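ASCH domain (Vibrio cholerae TMA 21, PDB 3S9X) is of unknown function but carries an ASCH domain of the PUA clan, which suggests a role in RNA binding or RNA-linked processes. Local coordinates at residues A[46-51]-A[80-85]; A[15-20]-A[92-97]; A[64-67]-A[73-76]. All coordinates share one frame; numbering follows the deposited sequence.

In the fold
From the N terminus, helix 8-19 gives the first partner of contact 2 (15-20 with 92-97), which closes the widest loop when strand 89-102 passes it 72 residues later. Inside that loop, contact 1 (46-51 with 80-85) joins helix 41-52 to strand 79-83, and inside contact 1 in turn, contact 3 (64-67 with 73-76) folds a short loop back on helix 64-67. The three are thus nested and none cross. Contacts 1 and 2 meet in the sheet, where strands 79-83 and 89-102 are neighbours; Gln80 O lies 2.9 Å from Ile93 N. Contact 3 sits about 20 Å from both, centre to centre, although Val76 still packs against Ile95.

Contact 1: A[46-51]-A[80-85]; sequences VCADLI and QVVTNW
Val82 on strand 79-83 meets Ala48 and Ile51, one helical turn apart on helix 41-52. Both helix residues direct CB toward the strand, and Val82 directs its own CB toward the helix. From CB, the side chain of Val82 divides into two branches. CG1, set anti to the backbone N (chi1 179°), is the branch that reaches the helix: Val82 CG1 lies 4.0 Å from Ala48 CB and equally near Ala48 CA. Val82 CG1 also lies 4.1 Å from Ile51 CD1, the tip of a side chain that passes it at a slant. CG2, anti to the carbonyl carbon, serves the neighbouring strand instead and packs on Ile93. Ala48 CB has a second neighbour in the strand backbone, Thr83 O at 3.9 Å. Consistent with the small side chain of Ala48, its CA comes within 6.0 Å of Asn84 CA, while the segment axes stay 8.6 Å apart and their directions differ by 127°. Thr83 points its CB away from the helix, and Thr83 OG1 donates to Asn84 O over 2.9 Å, in the carbonyl plane and on a lone pair. Between the two segments, methyl meets methyl, with one methyl also against a backbone carbonyl oxygen, so shape rather than directed polar bonds fits them together; the polar tie of this helix to the chain after the strand comes from Asn45, whose OD1 accepts from Trp85 N.

Contact 2: A[15-20]-A[92-97]; sequences EQYLSS and IIEITS
Tyr17 of helix 8-19 and Ile92 of strand 89-102 point their CB atoms at one another, and the tip of the isoleucine ends beside the root of the tyrosine. Ile92 CD1 lies 3.6 Å from Tyr17 CB and approaches the ring obliquely. The isoleucine reaches that far because its longer branch is extended: CG1 stands anti to the carbonyl carbon, and chi2 of -180° carries CD1 straight outward from the strand. In the tyrosine, CG is anti to the backbone N (chi1 169°), which takes the ring past the isoleucine methyl and carries the phenol oxygen along the strand toward Glu94. There Tyr17 OH and Glu94 OE1 are 4.4 Å apart and do not bond directly. Tyr29 OH bridges them, hydrogen-bonded to both, so the polar end of the buried tyrosine and the carboxylate of Glu94 are linked through a third side chain. Val157 and Leu79, on the strands flanking 89-102, also touch Tyr17, which therefore rests across three neighbouring strands. Tyr17 O accepts from both Ser20 N and Ser20 OG, with Ser20 OG 2.7 Å from Tyr17 O and tilted 17° from the carbonyl plane. Helix 8-19 thus packs Tyr17 on the sheet, an apolar helix-on-sheet contact with Tyr29 joining the phenol of Tyr17 to the carboxylate of Glu94 at its margin, in a mixed, largely antiparallel sheet flanked by helices, consistent with the PUA-like fold of ASCH domains.

Contact 3: A[64-67]-A[73-76]; sequences YWYS and MPQV
The one-turn helix 64-67 and the irregular segment 73-76 come nearest at Tyr66 and Met73, whose CA atoms are 6.1 Å apart. The motif that joins them is a Met-aromatic contact, made here by a selenomethionine. Met73 SE stands 4.1 Å from the centroid of the Tyr66 ring and 30° off the ring normal, an oblique approach displaced toward the CB end of the ring. The side chain of Met73 bends at both chi2 (-81°) and chi3 (-69°), bringing SE back beside CB and CG of Tyr66 and crossing the long direction of the tyrosine at about a right angle. Backbone atoms of the same residue also approach the ring, with Met73 CA 3.7 Å from Tyr66 CD1. Pro74 continues the contact toward the phenol end, where Pro74 CD lies 3.8 Å from Tyr66 CE1. Trp65 CB lies over one face of the ring, offset toward the rim, and Val150 of strand 148-158 touches Tyr66, Met73 and Pro74 alike. The contact thus seats the loop and the short helix together on the sheet, at the surface of the ASCH domain. Tyr66 OH is hydrogen-bonded to Ser61 OG, and at the other end of the ring Tyr66 CG lies 3.6 Å from Met73 SE.

Contact 1: A[46-51]-A[80-85]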
ATOM      1  N   VAL A  46       8.900  -1.252 -10.016  1.00  8.28           N
ATOM      2  CA  VAL A  46       8.787   0.210 -10.249  1.00  8.60           C
ATOM      3  C   VAL A  46       8.147   0.894  -9.043  1.00  9.28           C
ATOM      4  O   VAL A  46       8.649   1.917  -8.539  1.00  9.41           O
ATOM      5  CB  VAL A  46       8.036   0.514 -11.597  1.00  9.36           C
ATOM      6  CG1 VAL A  46       7.469   1.965 -11.589  1.00 11.64           C
ATOM      7  CG2 VAL A  46       8.939   0.246 -12.781  1.00 10.78           C
ATOM      8  N   CYS A  47       7.067   0.332  -8.524  1.00  8.91           N
ATOM      9  CA  CYS A  47       6.415   0.975  -7.362  1.00  9.66           C
ATOM     10  C   CYS A  47       7.278   0.936  -6.094  1.00  8.43           C
ATOM     11  O   CYS A  47       7.278   1.918  -5.368  1.00  8.19           O
ATOM     12  CB  CYS A  47       5.070   0.358  -7.055  1.00 10.53           C
ATOM     13  SG  CYS A  47       3.753   0.989  -8.142  1.00 12.56           S
ATOM     14  N   ALA A  48       8.004  -0.155  -5.854  1.00  8.65           N
ATOM     15  CA  ALA A  48       8.868  -0.140  -4.669  1.00  7.35           C
ATOM     16  C   ALA A  48       9.849   1.028  -4.785  1.00  7.47           C
ATOM     17  O   ALA A  48      10.156   1.702  -3.807  1.00  8.83           O
ATOM     18  CB  ALA A  48       9.579  -1.443  -4.530  1.00  9.22           C
ATOM     19  N   ASP A  49      10.408   1.241  -5.989  1.00  8.18           N
ATOM     20  CA  ASP A  49      11.362   2.297  -6.193  1.00  8.89           C
ATOM     21  C   ASP A  49      10.732   3.687  -6.137  1.00  8.17           C
ATOM     22  O   ASP A  49      11.342   4.609  -5.604  1.00  8.79           O
ATOM     23  CB  ASP A  49      12.083   2.114  -7.561  1.00  9.82           C
ATOM     24  CG  ASP A  49      13.316   2.916  -7.641  1.00 10.63           C
ATOM     25  OD1 ASP A  49      14.237   2.676  -6.861  1.00 15.81           O
ATOM     26  OD2 ASP A  49      13.341   3.803  -8.498  1.00 14.83           O
ATOM     27  N   LEU A  50       9.535   3.855  -6.670  1.00  8.60           N
ATOM     28  CA  LEU A  50       8.817   5.115  -6.539  1.00  8.41           C
ATOM     29  C   LEU A  50       8.577   5.420  -5.097  1.00  8.02           C
ATOM     30  O   LEU A  50       8.659   6.586  -4.657  1.00  9.66           O
ATOM     31  CB  LEU A  50       7.469   5.049  -7.282  1.00  8.40           C
ATOM     32  CG  LEU A  50       7.488   5.100  -8.784  1.00  9.23           C
ATOM     33  CD1 LEU A  50       6.098   4.762  -9.292  1.00 10.12           C
ATOM     34  CD2 LEU A  50       7.994   6.463  -9.346  1.00 11.27           C
ATOM     35  N   ILE A  51       8.202   4.390  -4.305  1.00  8.27           N
ATOM     36  CA  ILE A  51       7.939   4.641  -2.877  1.00  8.38           C
ATOM     37  C   ILE A  51       9.245   5.049  -2.178  1.00  7.66           C
ATOM     38  O   ILE A  51       9.312   6.035  -1.458  1.00  8.20           O
ATOM     39  CB  ILE A  51       7.331   3.428  -2.165  1.00  8.23           C
ATOM     40  CG1 ILE A  51       5.928   3.138  -2.756  1.00  7.32           C
ATOM     41  CG2 ILE A  51       7.287   3.564  -0.663  1.00  8.79           C
ATOM     42  CD1 ILE A  51       5.283   1.827  -2.389  1.00 10.01           C
ATOM     43  N   GLN A  80       4.714  -1.156   7.012  1.00  7.68           N
ATOM     44  CA  GLN A  80       4.848  -2.162   5.971  1.00  7.41           C
ATOM     45  C   GLN A  80       6.317  -2.150   5.486  1.00  7.12           C
ATOM     46  O   GLN A  80       6.822  -1.105   5.024  1.00  7.97           O
ATOM     47  CB  GLN A  80       3.911  -1.964   4.791  1.00  8.06           C
ATOM     48  CG  GLN A  80       4.117  -2.917   3.675  1.00  7.78           C
ATOM     49  CD  GLN A  80       3.220  -2.766   2.490  1.00  8.57           C
ATOM     50  OE1 GLN A  80       2.156  -2.128   2.594  1.00 11.65           O
ATOM     51  NE2 GLN A  80       3.622  -3.368   1.340  1.00 10.10           N
ATOM     52  N   VAL A  81       6.930  -3.333   5.502  1.00  6.75           N
ATOM     53  CA  VAL A  81       8.137  -3.552   4.785  1.00  8.19           C
ATOM     54  C   VAL A  81       7.728  -3.710   3.327  1.00  6.71           C
ATOM     55  O   VAL A  81       7.050  -4.692   2.966  1.00  8.28           O
ATOM     56  CB  VAL A  81       8.978  -4.767   5.286  1.00  8.74           C
ATOM     57  CG1 VAL A  81      10.215  -4.902   4.423  1.00 10.55           C
ATOM     58  CG2 VAL A  81       9.249  -4.642   6.800  1.00 10.59           C
ATOM     59  N   VAL A  82       8.158  -2.774   2.508  1.00  7.33           N
ATOM     60  CA  VAL A  82       7.901  -2.762   1.036  1.00  6.50           C
ATOM     61  C   VAL A  82       8.989  -3.565   0.389  1.00  6.95           C
ATOM     62  O   VAL A  82      10.151  -3.179   0.434  1.00  8.02           O
ATOM     63  CB  VAL A  82       7.816  -1.334   0.493  1.00  7.82           C
ATOM     64  CG1 VAL A  82       7.571  -1.352  -1.038  1.00 10.27           C
ATOM     65  CG2 VAL A  82       6.799  -0.496   1.283  1.00  8.84           C
ATOM     66  N   THR A  83       8.632  -4.713  -0.169  1.00  8.30           N
ATOM     67  CA  THR A  83       9.594  -5.529  -0.890  1.00  8.10           C
ATOM     68  C   THR A  83       9.417  -5.344  -2.403  1.00  8.45           C
ATOM     69  O   THR A  83       8.385  -4.808  -2.872  1.00  8.17           O
ATOM     70  CB  THR A  83       9.441  -7.004  -0.561  1.00  9.10           C
ATOM     71  OG1 THR A  83       8.309  -7.557  -1.191  1.00 10.42           O
ATOM     72  CG2 THR A  83       9.348  -7.272   0.972  1.00 10.00           C
ATOM     73  N   ASN A  84      10.413  -5.788  -3.142  1.00  7.88           N
ATOM     74  CA  ASN A  84      10.230  -5.981  -4.538  1.00  8.15           C
ATOM     75  C   ASN A  84       9.512  -7.285  -4.811  1.00  7.62           C
ATOM     76  O   ASN A  84       9.055  -7.978  -3.913  1.00  7.91           O
ATOM     77  CB  ASN A  84      11.558  -5.802  -5.299  1.00  8.65           C
ATOM     78  CG  ASN A  84      12.545  -6.934  -5.093  1.00  8.50           C
ATOM     79  OD1 ASN A  84      12.207  -7.975  -4.501  1.00  9.17           O
ATOM     80  ND2 ASN A  84      13.781  -6.687  -5.540  1.00  9.39           N
ATOM     81  N   TRP A  85       9.331  -7.615  -6.092  1.00  7.40           N
ATOM     82  CA  TRP A  85       8.611  -8.811  -6.476  1.00  8.20           C
ATOM     83  C   TRP A  85       9.138 -10.074  -5.825  1.00  7.94           C
ATOM     84  O   TRP A  85       8.342 -10.973  -5.551  1.00  9.49           O
ATOM     85  CB  TRP A  85       8.643  -8.905  -8.015  1.00  8.70           C
ATOM     86  CG  TRP A  85       7.936 -10.075  -8.639  1.00  7.72           C
ATOM     87  CD1 TRP A  85       8.525 -11.148  -9.202  1.00  9.56           C
ATOM     88  CD2 TRP A  85       6.529 -10.278  -8.786  1.00  9.53           C
ATOM     89  NE1 TRP A  85       7.566 -11.996  -9.769  1.00  9.95           N
ATOM     90  CE2 TRP A  85       6.337 -11.458  -9.516  1.00  9.69           C
ATOM     91  CE3 TRP A  85       5.395  -9.524  -8.396  1.00 10.55           C
ATOM     92  CZ2 TRP A  85       5.097 -11.939  -9.842  1.00 11.18           C
ATOM     93  CZ3 TRP A  85       4.124 -10.030  -8.765  1.00 10.95           C
ATOM     94  CH2 TRP A  85       4.015 -11.192  -9.517  1.00 11.60           C
TER

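Contact 2: A[15-20]-A[92-97]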
ATOM      1  N   GLU A  15      13.508  -5.167  11.999  1.00  9.94           N
ATOM      2  CA  GLU A  15      14.235  -5.066  13.278  1.00 11.50           C
ATOM      3  C   GLU A  15      15.316  -4.024  13.202  1.00 10.87           C
ATOM      4  O   GLU A  15      15.590  -3.340  14.197  1.00 11.61           O
ATOM      5  CB  GLU A  15      14.778  -6.398  13.752  1.00 14.14           C
ATOM      6  CG  GLU A  15      13.747  -7.346  14.165  1.00 15.33           C
ATOM      7  CD  GLU A  15      13.099  -7.085  15.582  1.00 24.71           C
ATOM      8  OE1 GLU A  15      12.560  -8.112  16.137  1.00 34.72           O
ATOM      9  OE2 GLU A  15      13.074  -5.889  16.117  1.00 33.59           O
ATOM     10  N   GLN A  16      15.955  -3.840  12.022  1.00 10.11           N
ATOM     11  CA  GLN A  16      16.932  -2.774  11.879  1.00 11.42           C
ATOM     12  C   GLN A  16      16.278  -1.433  12.090  1.00 10.99           C
ATOM     13  O   GLN A  16      16.843  -0.553  12.780  1.00 11.77           O
ATOM     14  CB  GLN A  16      17.671  -2.839  10.535  1.00 11.65           C
ATOM     15  CG  GLN A  16      18.598  -3.997  10.397  1.00 14.58           C
ATOM     16  CD  GLN A  16      19.370  -4.061   9.158  1.00 22.71           C
ATOM     17  OE1 GLN A  16      20.645  -4.187   9.153  1.00 31.58           O
ATOM     18  NE2 GLN A  16      18.671  -4.039   8.092  1.00 19.48           N
ATOM     19  N   TYR A  17      15.126  -1.202  11.475  1.00 10.27           N
ATOM     20  CA  TYR A  17      14.447   0.076  11.679  1.00  9.44           C
ATOM     21  C   TYR A  17      14.129   0.266  13.185  1.00  8.38           C
ATOM     22  O   TYR A  17      14.343   1.314  13.712  1.00  9.39           O
ATOM     23  CB  TYR A  17      13.172   0.145  10.852  1.00  8.55           C
ATOM     24  CG  TYR A  17      12.304   1.324  11.224  1.00  8.23           C
ATOM     25  CD1 TYR A  17      12.801   2.616  11.207  1.00  9.52           C
ATOM     26  CD2 TYR A  17      10.998   1.129  11.721  1.00  9.64           C
ATOM     27  CE1 TYR A  17      12.032   3.697  11.608  1.00  8.72           C
ATOM     28  CE2 TYR A  17      10.234   2.240  12.106  1.00  9.94           C
ATOM     29  CZ  TYR A  17      10.741   3.534  12.038  1.00  8.09           C
ATOM     30  OH  TYR A  17      10.037   4.633  12.452  1.00 10.82           O
ATOM     31  N   LEU A  18      13.476  -0.720  13.776  1.00  9.32           N
ATOM     32  CA  LEU A  18      13.090  -0.560  15.193  1.00 10.62           C
ATOM     33  C   LEU A  18      14.242  -0.294  16.105  1.00 11.17           C
ATOM     34  O   LEU A  18      14.122   0.507  17.022  1.00 13.29           O
ATOM     35  CB  LEU A  18      12.254  -1.718  15.602  1.00 10.03           C
ATOM     36  CG  LEU A  18      10.930  -1.952  14.835  1.00 11.02           C
ATOM     37  CD1 LEU A  18      10.206  -3.299  15.299  1.00 15.04           C
ATOM     38  CD2 LEU A  18       9.949  -0.752  15.056  1.00 10.49           C
ATOM     39  N   SER A  19      15.398  -0.869  15.798  1.00 11.63           N
ATOM     40  CA  SER A  19      16.558  -0.632  16.611  0.50 13.84           C
ATOM     41  C   SER A  19      17.209   0.736  16.304  1.00 13.04           C
ATOM     42  O   SER A  19      18.028   1.218  17.109  1.00 16.37           O
ATOM     43  CB  SER A  19      17.564  -1.793  16.590  0.50 14.73           C
ATOM     44  OG  SER A  19      18.114  -1.961  15.307  0.50 19.87           O
ATOM     45  N   SER A  20      16.834   1.403  15.213  1.00 12.33           N
ATOM     46  CA  SER A  20      17.473   2.652  14.827  1.00 12.96           C
ATOM     47  C   SER A  20      16.687   3.839  15.412  1.00 13.31           C
ATOM     48  O   SER A  20      17.079   5.000  15.297  1.00 16.25           O
ATOM     49  CB  SER A  20      17.401   2.724  13.240  1.00 14.98           C
ATOM     50  OG  SER A  20      16.052   3.184  12.829  1.00 14.51           O
ATOM     51  N   ILE A  92      10.697   0.809   4.240  1.00  7.12           N
ATOM     52  CA  ILE A  92       9.620   0.613   5.178  1.00  6.64           C
ATOM     53  C   ILE A  92       8.750   1.898   5.140  1.00  6.37           C
ATOM     54  O   ILE A  92       9.312   2.999   5.252  1.00  7.96           O
ATOM     55  CB  ILE A  92      10.083   0.316   6.635  1.00  8.05           C
ATOM     56  CG1 ILE A  92      11.057  -0.849   6.620  1.00  8.14           C
ATOM     57  CG2 ILE A  92       8.892   0.048   7.563  1.00  8.97           C
ATOM     58  CD1 ILE A  92      11.613  -1.276   7.971  1.00  9.27           C
ATOM     59  N   ILE A  93       7.438   1.713   5.076  1.00  7.04           N
ATOM     60  CA  ILE A  93       6.500   2.788   5.094  1.00  7.69           C
ATOM     61  C   ILE A  93       5.636   2.761   6.325  1.00  7.54           C
ATOM     62  O   ILE A  93       5.410   1.674   6.886  1.00  8.57           O
ATOM     63  CB  ILE A  93       5.666   2.870   3.835  1.00  7.41           C
ATOM     64  CG1 ILE A  93       4.795   1.624   3.632  1.00  8.36           C
ATOM     65  CG2 ILE A  93       6.495   3.198   2.592  1.00  8.23           C
ATOM     66  CD1 ILE A  93       3.820   1.610   2.486  1.00 10.12           C
ATOM     67  N   GLU A  94       5.160   3.947   6.756  1.00  7.65           N
ATOM     68  CA  GLU A  94       4.264   4.095   7.911  1.00  8.15           C
ATOM     69  C   GLU A  94       3.014   4.791   7.355  1.00  7.98           C
ATOM     70  O   GLU A  94       3.083   5.844   6.691  1.00  9.12           O
ATOM     71  CB  GLU A  94       4.876   5.004   9.002  1.00  8.74           C
ATOM     72  CG  GLU A  94       3.981   5.110  10.217  1.00  8.98           C
ATOM     73  CD  GLU A  94       4.631   5.835  11.340  1.00 12.60           C
ATOM     74  OE1 GLU A  94       5.859   5.758  11.533  1.00 13.86           O
ATOM     75  OE2 GLU A  94       3.845   6.402  12.152  1.00 17.98           O
ATOM     76  N   ILE A  95       1.862   4.178   7.588  1.00  8.07           N
ATOM     77  CA  ILE A  95       0.588   4.759   7.205  0.50  8.31           C
ATOM     78  C   ILE A  95       0.321   6.045   7.998  1.00  9.42           C
ATOM     79  O   ILE A  95       0.373   6.012   9.221  1.00  9.63           O
ATOM     80  CB  ILE A  95      -0.549   3.743   7.372  0.50  8.60           C
ATOM     81  CG1 ILE A  95      -0.326   2.562   6.407  0.50  9.95           C
ATOM     82  CG2 ILE A  95      -1.947   4.462   7.172  0.50  7.26           C
ATOM     83  CD1 ILE A  95      -1.441   1.495   6.303  0.50 11.57           C
ATOM     84  N   THR A  96      -0.061   7.117   7.292  1.00  9.65           N
ATOM     85  CA  THR A  96      -0.292   8.406   7.905  1.00 11.01           C
ATOM     86  C   THR A  96      -1.771   8.852   7.863  1.00 10.13           C
ATOM     87  O   THR A  96      -2.173   9.612   8.721  1.00 11.24           O
ATOM     88  CB  THR A  96       0.602   9.521   7.281  1.00 12.23           C
ATOM     89  OG1 THR A  96       0.279   9.533   5.919  1.00 13.02           O
ATOM     90  CG2 THR A  96       2.118   9.221   7.503  1.00 13.44           C
ATOM     91  N   SER A  97      -2.586   8.280   6.981  1.00 10.49           N
ATOM     92  CA  SER A  97      -4.007   8.575   6.922  1.00 11.07           C
ATOM     93  C   SER A  97      -4.750   7.531   6.159  1.00 10.37           C
ATOM     94  O   SER A  97      -4.180   6.872   5.286  1.00 10.48           O
ATOM     95  CB  SER A  97      -4.285   9.942   6.305  1.00 11.97           C
ATOM     96  OG  SER A  97      -4.020  10.000   4.948  1.00 15.40           O
TER

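Contact 3: A[64-67]-A[73-76]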
ATOM      1  N   TYR A  64     -14.863  -3.049  -0.650  1.00 12.79           N
ATOM      2  CA  TYR A  64     -15.551  -4.311  -0.630  1.00 14.08           C
ATOM      3  C   TYR A  64     -14.758  -5.352   0.142  1.00 14.92           C
ATOM      4  O   TYR A  64     -15.326  -6.186   0.878  1.00 15.83           O
ATOM      5  CB  TYR A  64     -15.768  -4.809  -2.051  1.00 14.00           C
ATOM      6  CG  TYR A  64     -16.699  -6.003  -2.166  1.00 16.74           C
ATOM      7  CD1 TYR A  64     -18.066  -5.821  -2.377  1.00 19.25           C
ATOM      8  CD2 TYR A  64     -16.230  -7.280  -2.116  1.00 18.41           C
ATOM      9  CE1 TYR A  64     -18.914  -6.867  -2.519  1.00 18.01           C
ATOM     10  CE2 TYR A  64     -17.076  -8.364  -2.308  1.00 21.65           C
ATOM     11  CZ  TYR A  64     -18.425  -8.132  -2.515  1.00 19.86           C
ATOM     12  OH  TYR A  64     -19.297  -9.191  -2.664  1.00 25.23           O
ATOM     13  N   TRP A  65     -13.422  -5.301   0.048  1.00 15.09           N
ATOM     14  CA  TRP A  65     -12.594  -6.290   0.753  1.00 15.51           C
ATOM     15  C   TRP A  65     -12.800  -6.240   2.252  1.00 16.89           C
ATOM     16  O   TRP A  65     -12.632  -7.234   3.002  1.00 18.86           O
ATOM     17  CB  TRP A  65     -11.102  -6.073   0.468  1.00 16.56           C
ATOM     18  CG  TRP A  65     -10.707  -6.485  -0.905  1.00 17.34           C
ATOM     19  CD1 TRP A  65     -10.404  -5.663  -1.921  1.00 18.19           C
ATOM     20  CD2 TRP A  65     -10.611  -7.820  -1.422  1.00 17.88           C
ATOM     21  NE1 TRP A  65     -10.056  -6.385  -3.026  1.00 18.82           N
ATOM     22  CE2 TRP A  65     -10.140  -7.714  -2.729  1.00 19.02           C
ATOM     23  CE3 TRP A  65     -10.752  -9.112  -0.860  1.00 19.93           C
ATOM     24  CZ2 TRP A  65      -9.916  -8.822  -3.543  1.00 20.63           C
ATOM     25  CZ3 TRP A  65     -10.485 -10.241  -1.662  1.00 22.66           C
ATOM     26  CH2 TRP A  65     -10.076 -10.099  -2.990  1.00 21.80           C
ATOM     27  N   TYR A  66     -13.070  -5.057   2.762  1.00 16.96           N
ATOM     28  CA  TYR A  66     -13.132  -4.855   4.205  1.00 16.17           C
ATOM     29  C   TYR A  66     -14.556  -5.065   4.667  1.00 18.00           C
ATOM     30  O   TYR A  66     -14.808  -5.871   5.550  1.00 20.50           O
ATOM     31  CB  TYR A  66     -12.624  -3.495   4.628  1.00 15.70           C
ATOM     32  CG  TYR A  66     -11.279  -3.207   3.977  1.00 14.52           C
ATOM     33  CD1 TYR A  66     -10.083  -3.726   4.451  1.00 15.98           C
ATOM     34  CD2 TYR A  66     -11.218  -2.489   2.780  1.00 14.24           C
ATOM     35  CE1 TYR A  66      -8.895  -3.543   3.753  1.00 16.87           C
ATOM     36  CE2 TYR A  66     -10.022  -2.336   2.055  1.00 12.42           C
ATOM     37  CZ  TYR A  66      -8.866  -2.824   2.574  1.00 12.90           C
ATOM     38  OH  TYR A  66      -7.664  -2.674   1.914  1.00 15.29           O
ATOM     39  N   SER A  67     -15.506  -4.387   4.036  1.00 17.94           N
ATOM     40  CA  SER A  67     -16.893  -4.501   4.423  1.00 20.08           C
ATOM     41  C   SER A  67     -17.558  -5.834   4.080  1.00 20.82           C
ATOM     42  O   SER A  67     -18.408  -6.306   4.897  1.00 23.10           O
ATOM     43  CB  SER A  67     -17.703  -3.356   3.847  1.00 22.23           C
ATOM     44  OG  SER A  67     -17.738  -3.401   2.453  1.00 22.81           O
HETATM   45  N   MSE A  73      -9.313  -3.334   8.162  1.00 17.04           N
HETATM   46  CA  MSE A  73      -8.968  -2.026   7.597  1.00 15.70           C
HETATM   47  C   MSE A  73      -7.523  -1.628   7.882  1.00 15.41           C
HETATM   48  O   MSE A  73      -6.979  -1.914   8.954  1.00 16.39           O
HETATM   49  CB  MSE A  73      -9.872  -0.928   8.147  1.00 16.46           C
HETATM   50  CG  MSE A  73     -11.254  -0.964   7.475  1.00 18.62           C
HETATM   51 SE   MSE A  73     -11.328  -0.145   5.832  1.00 15.11          SE
HETATM   52  CE  MSE A  73     -11.097   1.676   6.408  1.00 14.64           C
ATOM     53  N   PRO A  74      -6.906  -0.937   6.933  1.00 15.28           N
ATOM     54  CA  PRO A  74      -5.609  -0.324   7.217  1.00 14.13           C
ATOM     55  C   PRO A  74      -5.717   0.695   8.348  1.00 12.91           C
ATOM     56  O   PRO A  74      -6.757   1.341   8.472  1.00 14.39           O
ATOM     57  CB  PRO A  74      -5.229   0.312   5.908  1.00 15.05           C
ATOM     58  CG  PRO A  74      -6.424   0.672   5.310  1.00 15.68           C
ATOM     59  CD  PRO A  74      -7.407  -0.528   5.624  1.00 15.80           C
ATOM     60  N   GLN A  75      -4.663   0.806   9.141  1.00 13.24           N
ATOM     61  CA  GLN A  75      -4.621   1.673  10.300  1.00 13.33           C
ATOM     62  C   GLN A  75      -3.476   2.660  10.202  1.00 11.14           C
ATOM     63  O   GLN A  75      -2.348   2.307   9.846  1.00 10.80           O
ATOM     64  CB  GLN A  75      -4.255   0.870  11.597  1.00 17.64           C
ATOM     65  CG  GLN A  75      -5.216   0.153  12.266  1.00 22.49           C
ATOM     66  CD  GLN A  75      -4.645  -0.835  13.265  1.00 16.96           C
ATOM     67  OE1 GLN A  75      -3.582  -0.631  13.993  1.00 14.59           O
ATOM     68  NE2 GLN A  75      -5.363  -1.931  13.380  1.00 25.31           N
ATOM     69  N   VAL A  76      -3.743   3.900  10.588  1.00 11.66           N
ATOM     70  CA  VAL A  76      -2.716   4.861  10.853  1.00 10.31           C
ATOM     71  C   VAL A  76      -1.664   4.272  11.781  1.00 10.83           C
ATOM     72  O   VAL A  76      -2.025   3.622  12.774  1.00 12.09           O
ATOM     73  CB  VAL A  76      -3.289   6.215  11.334  1.00 11.83           C
ATOM     74  CG1 VAL A  76      -2.239   7.162  11.805  1.00 13.10           C
ATOM     75  CG2 VAL A  76      -4.167   6.851  10.217  1.00 14.81           C
TER